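Local coordinates for protein TRAP dicarboxylate transporter-DctP subunit (Desulfovibrio salexigens, PDB 4N6D) that probably serves as the periplasmic solute-binding component of a TRAP transporter, capturing a substrate, perhaps a dicarboxylate, for uptake across the inner membrane, at residues M48-W51 and K52-E56. Numbering follows the deposited sequence.
Sequences MERW and KQEVE
With CG anti to the backbone N (chi1 -175°), the indole of Trp51 is brought against Val55, whose CG2 stands anti to its own carbonyl carbon and lies over the ring from one turn further along. Both lie on helix 43-58, the connection between strands 30-35 and 63-68 in a beta-alpha-beta unit of this periplasmic binding-protein fold. The methyl sits 3.6 Å from the centroid of the six-membered ring and only 6° off its normal, a CH-pi contact over the face. A broad indole and a compact branched side chain suit this buried flank, where both also touch Leu255 of helix 249-285. Arg50 and Glu54 pair differently: a bend at chi2 (-100°) turns the arginine chain along the helix, so that one guanidinium face lies against CG of Glu54, 3.7 Å from Arg50 CZ. Arg50 NH1 hydrogen-bonds to Gln262 OE1 and the guanidinium makes a cation-pi contact with Trp265, while Glu54 OE1 forms a salt bridge with Arg58. On the flank facing strand 63-68, the long side chains of Glu49 and Lys52 run side by side; Glu49 OE2 hydrogen-bonds to Thr67 OG1 and Lys52 NZ to Val65 O. Between them a water donates to Glu49 OE1 at 2.8 Å and accepts from Lys52 NZ at 3.0 Å.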
loop_
_atom_site.group_PDB
_atom_site.type_symbol
_atom_site.label_atom_id
_atom_site.label_comp_id
_atom_site.label_asym_id
_atom_site.label_seq_id
_atom_site.Cartn_x
_atom_site.Cartn_y
_atom_site.Cartn_z
ATOM N N MET A 48 -5.361 -10.315 -7.262
ATOM C CA MET A 48 -6.663 -10.993 -7.182
ATOM C C MET A 48 -6.730 -12.154 -8.205
ATOM O O MET A 48 -7.139 -13.288 -7.897
ATOM C CB MET A 48 -7.789 -9.992 -7.401
ATOM C CG MET A 48 -9.139 -10.602 -7.748
ATOM S SD MET A 48 -10.381 -9.349 -8.161
ATOM C CE MET A 48 -9.729 -8.693 -9.717
ATOM N N GLU A 49 -6.297 -11.891 -9.430
ATOM C CA GLU A 49 -6.349 -12.932 -10.462
ATOM C C GLU A 49 -5.436 -14.097 -10.127
ATOM O O GLU A 49 -5.776 -15.241 -10.386
ATOM C CB GLU A 49 -5.982 -12.393 -11.849
ATOM C CG GLU A 49 -6.921 -11.318 -12.364
ATOM C CD GLU A 49 -8.344 -11.812 -12.560
ATOM O OE1 GLU A 49 -8.539 -13.025 -12.768
ATOM O OE2 GLU A 49 -9.269 -10.981 -12.492
ATOM N N ARG A 50 -4.258 -13.810 -9.578
ATOM C CA ARG A 50 -3.334 -14.887 -9.199
ATOM C C ARG A 50 -3.913 -15.719 -8.051
ATOM O O ARG A 50 -3.814 -16.953 -8.039
ATOM C CB ARG A 50 -1.974 -14.309 -8.829
ATOM C CG ARG A 50 -0.889 -15.376 -8.607
ATOM C CD ARG A 50 -0.687 -15.638 -7.146
ATOM N NE ARG A 50 0.255 -16.740 -6.954
ATOM C CZ ARG A 50 0.573 -17.245 -5.765
ATOM N NH1 ARG A 50 0.052 -16.726 -4.659
ATOM N NH2 ARG A 50 1.436 -18.262 -5.689
ATOM N N TRP A 51 -4.565 -15.041 -7.117
ATOM C CA TRP A 51 -5.200 -15.716 -5.999
ATOM C C TRP A 51 -6.289 -16.652 -6.516
ATOM O O TRP A 51 -6.370 -17.802 -6.096
ATOM C CB TRP A 51 -5.775 -14.681 -5.052
ATOM C CG TRP A 51 -6.355 -15.233 -3.777
ATOM C CD1 TRP A 51 -5.681 -15.453 -2.610
ATOM C CD2 TRP A 51 -7.719 -15.577 -3.525
ATOM N NE1 TRP A 51 -6.538 -15.946 -1.650
ATOM C CE2 TRP A 51 -7.796 -16.027 -2.186
ATOM C CE3 TRP A 51 -8.886 -15.570 -4.303
ATOM C CZ2 TRP A 51 -8.987 -16.435 -1.603
ATOM C CZ3 TRP A 51 -10.077 -15.996 -3.718
ATOM C CH2 TRP A 51 -10.111 -16.427 -2.390
ATOM N N LYS A 52 -7.122 -16.163 -7.434
ATOM C CA LYS A 52 -8.117 -16.991 -8.094
ATOM C C LYS A 52 -7.495 -18.246 -8.703
ATOM O O LYS A 52 -7.987 -19.378 -8.539
ATOM C CB LYS A 52 -8.812 -16.181 -9.198
ATOM C CG LYS A 52 -9.535 -17.050 -10.238
ATOM C CD LYS A 52 -10.398 -16.233 -11.188
ATOM C CE LYS A 52 -10.983 -17.122 -12.292
ATOM N NZ LYS A 52 -12.038 -16.431 -13.096
ATOM N N GLN A 53 -6.409 -18.044 -9.438
ATOM C CA GLN A 53 -5.756 -19.161 -10.121
ATOM C C GLN A 53 -5.360 -20.233 -9.106
ATOM O O GLN A 53 -5.588 -21.414 -9.320
ATOM C CB GLN A 53 -4.516 -18.674 -10.865
ATOM C CG GLN A 53 -4.829 -17.812 -12.087
ATOM C CD GLN A 53 -3.627 -17.009 -12.567
ATOM O OE1 GLN A 53 -2.473 -17.313 -12.235
ATOM N NE2 GLN A 53 -3.895 -15.971 -13.352
ATOM N N GLU A 54 -4.760 -19.809 -8.002
ATOM C CA GLU A 54 -4.277 -20.762 -7.009
ATOM C C GLU A 54 -5.418 -21.427 -6.252
ATOM O O GLU A 54 -5.365 -22.600 -5.957
ATOM C CB GLU A 54 -3.318 -20.080 -6.035
ATOM C CG GLU A 54 -1.910 -19.889 -6.591
ATOM C CD GLU A 54 -1.332 -21.163 -7.249
ATOM O OE1 GLU A 54 -1.276 -22.257 -6.617
ATOM O OE2 GLU A 54 -0.961 -21.077 -8.429
ATOM N N VAL A 55 -6.483 -20.678 -5.983
ATOM C CA VAL A 55 -7.633 -21.260 -5.293
ATOM C C VAL A 55 -8.333 -22.327 -6.154
ATOM O O VAL A 55 -8.660 -23.396 -5.673
ATOM C CB VAL A 55 -8.634 -20.177 -4.868
ATOM C CG1 VAL A 55 -9.971 -20.777 -4.488
ATOM C CG2 VAL A 55 -8.052 -19.370 -3.718
ATOM N N GLU A 56 -8.549 -22.039 -7.433
ATOM C CA GLU A 56 -9.203 -22.991 -8.303
ATOM C C GLU A 56 -8.347 -24.231 -8.475
ATOM O O GLU A 56 -8.870 -25.346 -8.516
ATOM C CB GLU A 56 -9.544 -22.339 -9.663
ATOM C CG GLU A 56 -10.505 -21.171 -9.489
ATOM C CD GLU A 56 -11.071 -20.606 -10.796
ATOM O OE1 GLU A 56 -10.474 -20.828 -11.874
ATOM O OE2 GLU A 56 -12.141 -19.947 -10.733
HETATM O O HOH W 1 -10.848 -13.881 -14.061
#